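Glutathione S-transferase (Pseudomonas protegens, PDB 4IKH) probably conjugates glutathione to electrophilic substrates, as other glutathione transferases do, and binds two glutathione molecules per subunit. Local coordinates at residues E110-A113 with R114-I118. Residues are numbered along the deposited sequence; the frame is centred on the assembly and turned at random.
Sequences ESAA and RYETI
Ala113 O takes two hydrogen bonds from Thr117, one turn on, in the opening turns of the long helix 111-140, which begins the all-helical C-terminal domain of the glutathione transferase fold. Backbone bonds set the helix going: Glu116 N donates to Ala112 O at 3.0 Å, nearly straight (N-H...O 163°), whereas the bond from Arg114 N to Ser111 O is weak at 3.4 Å.

The side chains then pack along this frame. Arg114 has CG anti to its own N (chi1 -176°) and stays extended as far as NE, which runs CD past the backbone of Glu110, 3.9 Å from its CA. Its guanidinium group ends in a salt bridge with Asp101 and a hydrogen bond to Ala108 O, tying the helix start to the preceding helix and the linker. Tyr115 holds its ring obliquely against Ser111 O, with CD2 3.3 Å from that oxygen. Beyond the ring, the hydroxyl bonds Asp101 of the second subunit and the ring stacks edge-to-face with Tyr98 of that subunit, so this turn belongs to the dimer interface. Glu116 runs extended alongside Ala112, its CG 3.4 Å from Ala112 O, and packs against Leu87 of the second subunit.

Thr117, which packs on Met177 and Thr182, turns OG1 anti to its carbonyl carbon (chi1 -52°), back toward the previous turn. Ala113 O is thereby gripped twice from opposite faces of its carbonyl plane, by Thr117 N at 2.9 Å and by Thr117 OG1 at 2.6 Å.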
ATOM      1  N   GLU A 110      18.112   9.151  -2.185  1.00 77.38           N
ATOM      2  CA  GLU A 110      18.498   8.041  -1.331  1.00 83.73           C
ATOM      3  C   GLU A 110      18.501   8.530   0.103  1.00 82.53           C
ATOM      4  O   GLU A 110      17.784   9.480   0.443  1.00 79.75           O
ATOM      5  CB  GLU A 110      19.881   7.511  -1.710  1.00 92.10           C
ATOM      6  CG  GLU A 110      20.972   8.571  -1.704  1.00102.20           C
ATOM      7  CD  GLU A 110      22.134   8.223  -2.617  1.00111.85           C
ATOM      8  OE1 GLU A 110      22.839   7.227  -2.347  1.00115.49           O
ATOM      9  OE2 GLU A 110      22.338   8.950  -3.613  1.00114.61           O
ATOM     10  N   SER A 111      19.319   7.877   0.925  1.00 75.94           N
ATOM     11  CA  SER A 111      19.452   8.174   2.351  1.00 69.42           C
ATOM     12  C   SER A 111      18.230   7.727   3.133  1.00 54.50           C
ATOM     13  O   SER A 111      17.286   7.161   2.573  1.00 50.42           O
ATOM     14  CB  SER A 111      19.725   9.661   2.612  1.00 75.09           C
ATOM     15  OG  SER A 111      18.538  10.420   2.452  1.00 82.22           O
ATOM     16  N   ALA A 112      18.269   7.976   4.437  1.00 50.40           N
ATOM     17  CA  ALA A 112      17.184   7.609   5.326  1.00 52.85           C
ATOM     18  C   ALA A 112      15.873   8.242   4.863  1.00 50.34           C
ATOM     19  O   ALA A 112      14.821   7.601   4.903  1.00 52.38           O
ATOM     20  CB  ALA A 112      17.517   8.037   6.751  1.00 51.48           C
ATOM     21  N   ALA A 113      15.950   9.489   4.402  1.00 42.18           N
ATOM     22  CA  ALA A 113      14.755  10.255   4.034  1.00 46.28           C
ATOM     23  C   ALA A 113      13.911   9.597   2.934  1.00 41.78           C
ATOM     24  O   ALA A 113      12.675   9.609   3.000  1.00 42.43           O
ATOM     25  CB  ALA A 113      15.125  11.697   3.658  1.00 42.72           C
ATOM     26  N   ARG A 114      14.569   9.034   1.924  1.00 41.07           N
ATOM     27  CA  ARG A 114      13.856   8.297   0.878  1.00 40.10           C
ATOM     28  C   ARG A 114      12.996   7.180   1.464  1.00 32.47           C
ATOM     29  O   ARG A 114      11.808   7.076   1.157  1.00 39.75           O
ATOM     30  CB  ARG A 114      14.835   7.714  -0.153  1.00 45.51           C
ATOM     31  CG  ARG A 114      14.138   7.023  -1.333  1.00 46.87           C
ATOM     32  CD  ARG A 114      15.127   6.430  -2.347  1.00 41.62           C
ATOM     33  NE  ARG A 114      14.428   5.841  -3.491  1.00 41.00           N
ATOM     34  CZ  ARG A 114      14.077   6.524  -4.578  1.00 41.43           C
ATOM     35  NH1 ARG A 114      14.360   7.821  -4.664  1.00 39.17           N
ATOM     36  NH2 ARG A 114      13.441   5.922  -5.573  1.00 41.15           N
ATOM     37  N   TYR A 115      13.588   6.347   2.312  1.00 39.21           N
ATOM     38  CA  TYR A 115      12.880   5.177   2.825  1.00 40.22           C
ATOM     39  C   TYR A 115      11.810   5.542   3.848  1.00 38.27           C
ATOM     40  O   TYR A 115      10.766   4.876   3.950  1.00 34.48           O
ATOM     41  CB  TYR A 115      13.879   4.143   3.361  1.00 34.97           C
ATOM     42  CG  TYR A 115      14.806   3.673   2.267  1.00 36.41           C
ATOM     43  CD1 TYR A 115      14.334   2.865   1.235  1.00 35.64           C
ATOM     44  CD2 TYR A 115      16.141   4.057   2.242  1.00 40.55           C
ATOM     45  CE1 TYR A 115      15.169   2.448   0.220  1.00 36.65           C
ATOM     46  CE2 TYR A 115      16.981   3.643   1.231  1.00 44.90           C
ATOM     47  CZ  TYR A 115      16.488   2.832   0.226  1.00 44.32           C
ATOM     48  OH  TYR A 115      17.316   2.413  -0.787  1.00 50.66           O
ATOM     49  N   GLU A 116      12.058   6.615   4.589  1.00 39.75           N
ATOM     50  CA  GLU A 116      11.042   7.165   5.478  1.00 39.73           C
ATOM     51  C   GLU A 116       9.879   7.759   4.699  1.00 33.97           C
ATOM     52  O   GLU A 116       8.734   7.702   5.146  1.00 32.56           O
ATOM     53  CB  GLU A 116      11.655   8.218   6.402  1.00 44.95           C
ATOM     54  CG  GLU A 116      12.570   7.606   7.443  1.00 51.18           C
ATOM     55  CD  GLU A 116      13.427   8.630   8.147  1.00 56.57           C
ATOM     56  OE1 GLU A 116      13.418   9.811   7.730  1.00 57.58           O
ATOM     57  OE2 GLU A 116      14.114   8.240   9.112  1.00 58.30           O
ATOM     58  N   THR A 117      10.164   8.343   3.541  1.00 32.28           N
ATOM     59  CA  THR A 117       9.082   8.837   2.691  1.00 29.67           C
ATOM     60  C   THR A 117       8.238   7.673   2.152  1.00 33.44           C
ATOM     61  O   THR A 117       7.005   7.720   2.197  1.00 30.46           O
ATOM     62  CB  THR A 117       9.622   9.669   1.529  1.00 31.35           C
ATOM     63  OG1 THR A 117      10.498  10.680   2.039  1.00 39.43           O
ATOM     64  CG2 THR A 117       8.482  10.336   0.783  1.00 33.25           C
ATOM     65  N   ILE A 118       8.896   6.627   1.641  1.00 31.24           N
ATOM     66  CA  ILE A 118       8.171   5.456   1.153  1.00 25.30           C
ATOM     67  C   ILE A 118       7.377   4.837   2.303  1.00 25.35           C
ATOM     68  O   ILE A 118       6.256   4.363   2.117  1.00 31.32           O
ATOM     69  CB  ILE A 118       9.134   4.415   0.493  1.00 26.04           C
ATOM     70  CG1 ILE A 118       9.787   5.024  -0.749  1.00 27.90           C
ATOM     71  CG2 ILE A 118       8.381   3.141   0.090  1.00 27.61           C
ATOM     72  CD1 ILE A 118      11.002   4.276  -1.237  1.00 37.53           C
TER